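Local atomic coordinates of ribokinase (Arabidopsis thaliana, PDB entry 6ILS), a protein that phosphorylates D-ribose at O-5 with ATP and magnesium, giving D-ribose 5-phosphate for nucleotide and amino acid synthesis or the pentose phosphate pathway. Residues A11-Y16 / D65-L70. Numbering follows the deposited sequence.
Sequences ANADIY and DAHGKL. With RIB (alpha-D-ribofuranose), chain F.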
ATOM      1  N   ALA B  11      -2.280  11.437  -8.645  1.00 18.49           N
ATOM      2  CA  ALA B  11      -1.224  10.441  -8.573  1.00 18.26           C
ATOM      3  C   ALA B  11      -1.596   9.457  -7.471  1.00 18.73           C
ATOM      4  O   ALA B  11      -1.885   9.870  -6.364  1.00 17.21           O
ATOM      5  CB  ALA B  11       0.136  11.091  -8.298  1.00 18.87           C
ATOM      6  N   ASN B  12      -1.634   8.165  -7.806  1.00 18.55           N
ATOM      7  CA  ASN B  12      -1.997   7.092  -6.882  1.00 21.13           C
ATOM      8  C   ASN B  12      -0.932   6.019  -6.823  1.00 22.55           C
ATOM      9  O   ASN B  12      -0.349   5.681  -7.847  1.00 21.72           O
ATOM     10  CB  ASN B  12      -3.300   6.389  -7.308  1.00 21.71           C
ATOM     11  CG  ASN B  12      -4.519   7.256  -7.169  1.00 25.25           C
ATOM     12  OD1 ASN B  12      -4.593   8.115  -6.291  1.00 26.15           O
ATOM     13  ND2 ASN B  12      -5.513   7.007  -8.022  1.00 23.89           N
ATOM     14  N   ALA B  13      -0.709   5.451  -5.643  1.00 23.44           N
ATOM     15  CA  ALA B  13      -0.058   4.149  -5.597  1.00 22.26           C
ATOM     16  C   ALA B  13      -1.170   3.120  -5.764  1.00 22.30           C
ATOM     17  O   ALA B  13      -2.148   3.138  -5.031  1.00 27.18           O
ATOM     18  CB  ALA B  13       0.694   3.945  -4.285  1.00 22.16           C
ATOM     19  N   ASP B  14      -1.023   2.249  -6.749  1.00 25.94           N
ATOM     20  CA  ASP B  14      -2.021   1.228  -7.021  1.00 30.79           C
ATOM     21  C   ASP B  14      -1.640  -0.068  -6.311  1.00 29.89           C
ATOM     22  O   ASP B  14      -0.647  -0.687  -6.669  1.00 30.22           O
ATOM     23  CB  ASP B  14      -2.147   1.007  -8.528  1.00 30.72           C
ATOM     24  CG  ASP B  14      -2.845   2.173  -9.241  1.00 32.41           C
ATOM     25  OD1 ASP B  14      -3.626   2.896  -8.578  1.00 32.42           O
ATOM     26  OD2 ASP B  14      -2.629   2.337 -10.463  1.00 33.19           O
ATOM     27  N   ILE B  15      -2.424  -0.443  -5.301  1.00 31.87           N
ATOM     28  CA  ILE B  15      -2.154  -1.636  -4.498  1.00 33.48           C
ATOM     29  C   ILE B  15      -3.003  -2.816  -4.983  1.00 33.64           C
ATOM     30  O   ILE B  15      -4.165  -2.946  -4.608  1.00 37.26           O
ATOM     31  CB  ILE B  15      -2.450  -1.421  -3.006  1.00 32.37           C
ATOM     32  CG1 ILE B  15      -1.874  -0.093  -2.489  1.00 33.18           C
ATOM     33  CG2 ILE B  15      -1.895  -2.587  -2.194  1.00 34.51           C
ATOM     34  CD1 ILE B  15      -0.408  -0.102  -2.326  1.00 33.81           C
ATOM     35  N   TYR B  16      -2.412  -3.659  -5.815  1.00 36.19           N
ATOM     36  CA  TYR B  16      -3.095  -4.821  -6.378  1.00 39.03           C
ATOM     37  C   TYR B  16      -2.924  -6.045  -5.512  1.00 40.54           C
ATOM     38  O   TYR B  16      -1.797  -6.421  -5.207  1.00 37.91           O
ATOM     39  CB  TYR B  16      -2.556  -5.128  -7.769  1.00 36.03           C
ATOM     40  CG  TYR B  16      -2.834  -4.033  -8.757  1.00 42.00           C
ATOM     41  CD1 TYR B  16      -4.075  -3.925  -9.362  1.00 44.07           C
ATOM     42  CD2 TYR B  16      -1.858  -3.100  -9.079  1.00 45.18           C
ATOM     43  CE1 TYR B  16      -4.341  -2.922 -10.263  1.00 44.43           C
ATOM     44  CE2 TYR B  16      -2.110  -2.092  -9.981  1.00 43.81           C
ATOM     45  CZ  TYR B  16      -3.358  -2.005 -10.571  1.00 44.18           C
ATOM     46  OH  TYR B  16      -3.620  -0.998 -11.474  1.00 49.52           O
ATOM     47  N   ASP B  65       5.731  10.662   1.698  1.00 30.34           N
ATOM     48  CA  ASP B  65       5.730   9.271   2.147  1.00 27.49           C
ATOM     49  C   ASP B  65       6.314   8.363   1.072  1.00 27.13           C
ATOM     50  O   ASP B  65       6.754   8.832   0.028  1.00 24.93           O
ATOM     51  CB  ASP B  65       4.312   8.814   2.538  1.00 30.46           C
ATOM     52  CG  ASP B  65       3.254   9.124   1.461  1.00 28.80           C
ATOM     53  OD1 ASP B  65       3.606   9.187   0.269  1.00 25.78           O
ATOM     54  OD2 ASP B  65       2.070   9.299   1.830  1.00 28.34           O
ATOM     55  N   ALA B  66       6.328   7.059   1.336  1.00 25.29           N
ATOM     56  CA  ALA B  66       6.943   6.107   0.424  1.00 28.19           C
ATOM     57  C   ALA B  66       6.180   6.002  -0.907  1.00 22.61           C
ATOM     58  O   ALA B  66       6.789   5.843  -1.965  1.00 23.48           O
ATOM     59  CB  ALA B  66       7.043   4.722   1.096  1.00 28.73           C
ATOM     60  N   HIS B  67       4.855   6.078  -0.837  1.00 25.64           N
ATOM     61  CA  HIS B  67       4.016   6.081  -2.046  1.00 25.25           C
ATOM     62  C   HIS B  67       4.301   7.313  -2.917  1.00 24.52           C
ATOM     63  O   HIS B  67       4.322   7.229  -4.157  1.00 24.52           O
ATOM     64  CB  HIS B  67       2.538   6.053  -1.673  1.00 23.97           C
ATOM     65  CG  HIS B  67       2.059   4.731  -1.159  1.00 23.40           C
ATOM     66  ND1 HIS B  67       0.906   4.603  -0.415  1.00 23.17           N
ATOM     67  CD2 HIS B  67       2.555   3.478  -1.301  1.00 25.07           C
ATOM     68  CE1 HIS B  67       0.718   3.332  -0.108  1.00 26.27           C
ATOM     69  NE2 HIS B  67       1.698   2.626  -0.641  1.00 22.73           N
ATOM     70  N   GLY B  68       4.507   8.448  -2.257  1.00 26.58           N
ATOM     71  CA  GLY B  68       4.864   9.683  -2.934  1.00 23.16           C
ATOM     72  C   GLY B  68       6.172   9.543  -3.669  1.00 25.66           C
ATOM     73  O   GLY B  68       6.316  10.001  -4.802  1.00 25.17           O
ATOM     74  N   LYS B  69       7.141   8.905  -3.017  1.00 23.16           N
ATOM     75  CA  LYS B  69       8.447   8.678  -3.607  1.00 26.04           C
ATOM     76  C   LYS B  69       8.382   7.737  -4.805  1.00 24.75           C
ATOM     77  O   LYS B  69       9.093   7.929  -5.793  1.00 26.24           O
ATOM     78  CB  LYS B  69       9.414   8.111  -2.560  1.00 30.80           C
ATOM     79  CG  LYS B  69      10.877   8.275  -2.942  1.00 40.82           C
ATOM     80  CD  LYS B  69      11.660   8.897  -1.782  1.00 49.89           C
ATOM     81  CE  LYS B  69      12.797   9.787  -2.264  1.00 61.43           C
ATOM     82  NZ  LYS B  69      13.475  10.490  -1.128  1.00 61.82           N
ATOM     83  N   LEU B  70       7.551   6.708  -4.688  1.00 25.54           N
ATOM     84  CA  LEU B  70       7.303   5.774  -5.779  1.00 27.36           C
ATOM     85  C   LEU B  70       6.883   6.535  -7.040  1.00 23.49           C
ATOM     86  O   LEU B  70       7.399   6.303  -8.125  1.00 23.91           O
ATOM     87  CB  LEU B  70       6.222   4.776  -5.367  1.00 27.28           C
ATOM     88  CG  LEU B  70       5.601   3.845  -6.408  1.00 30.17           C
ATOM     89  CD1 LEU B  70       6.630   2.846  -6.923  1.00 32.17           C
ATOM     90  CD2 LEU B  70       4.389   3.148  -5.791  1.00 34.58           C
TER
HETATM   91  O5  RIB F 402      -6.787   4.806 -15.257  1.00 23.86           O
HETATM   92  C5  RIB F 402      -5.961   4.110 -14.361  1.00 29.46           C
HETATM   93  C4  RIB F 402      -5.986   4.711 -13.109  1.00 31.25           C
HETATM   94  O4  RIB F 402      -7.384   4.889 -12.571  1.00 37.35           O
HETATM   95  C3  RIB F 402      -5.341   3.655 -12.111  1.00 35.27           C
HETATM   96  O3  RIB F 402      -3.846   3.852 -12.135  1.00 32.26           O
HETATM   97  C2  RIB F 402      -5.928   3.802 -11.010  1.00 35.67           C
HETATM   98  O2  RIB F 402      -5.061   4.378  -9.954  1.00 29.15           O
HETATM   99  C1  RIB F 402      -7.262   4.769 -11.275  1.00 36.28           C
HETATM  100  O1  RIB F 402      -7.078   6.006 -10.690  1.00 29.79           O
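Ala13 and His67 meet where the lid sheet of this PfkB-family kinase rests on helix 66-75 of the α/β domain, an example of one strand serving sugar on one face and protein on the other. The strand and helix segments run nearly perpendicular, at 102°. Followed outward, the His67 side chain meets Ala13 CB first with its own CB; then CG and CD2 lie beneath that methyl, each 3.5 Å from it. The methyl is 3.7 Å from the ring centroid, a CH-pi contact over one face. With CG beside the backbone N (chi1 -73°), the ring lies along the strand, and its tip, NE2, arrives 3.8 Å from Ile15 CD1, the two side chains crossing at about a right angle. NE2 is hydrogen-bonded to NE2 of His67 of the second subunit, so the ring also takes part in the dimer interface. Leu70 CD2 touches the same alanine methyl. At the start of this helix, Asp65 is the N-cap: its OD1 accepts from Gly68 N. On the other side of the strand, Asp14 turns to the ribose, whose O2 donates to Asp14 OD1 in a very short bond of 2.5 Å. Replacing Asp14 with an alanine would remove both carboxylate oxygens, leaving the sugar to its other partners, among them Lys41 and Asp259, and probably less firmly oriented. The second arm of this two-pronged grip is ribose O3 donating to Asp14 OD2 at 2.6 Å.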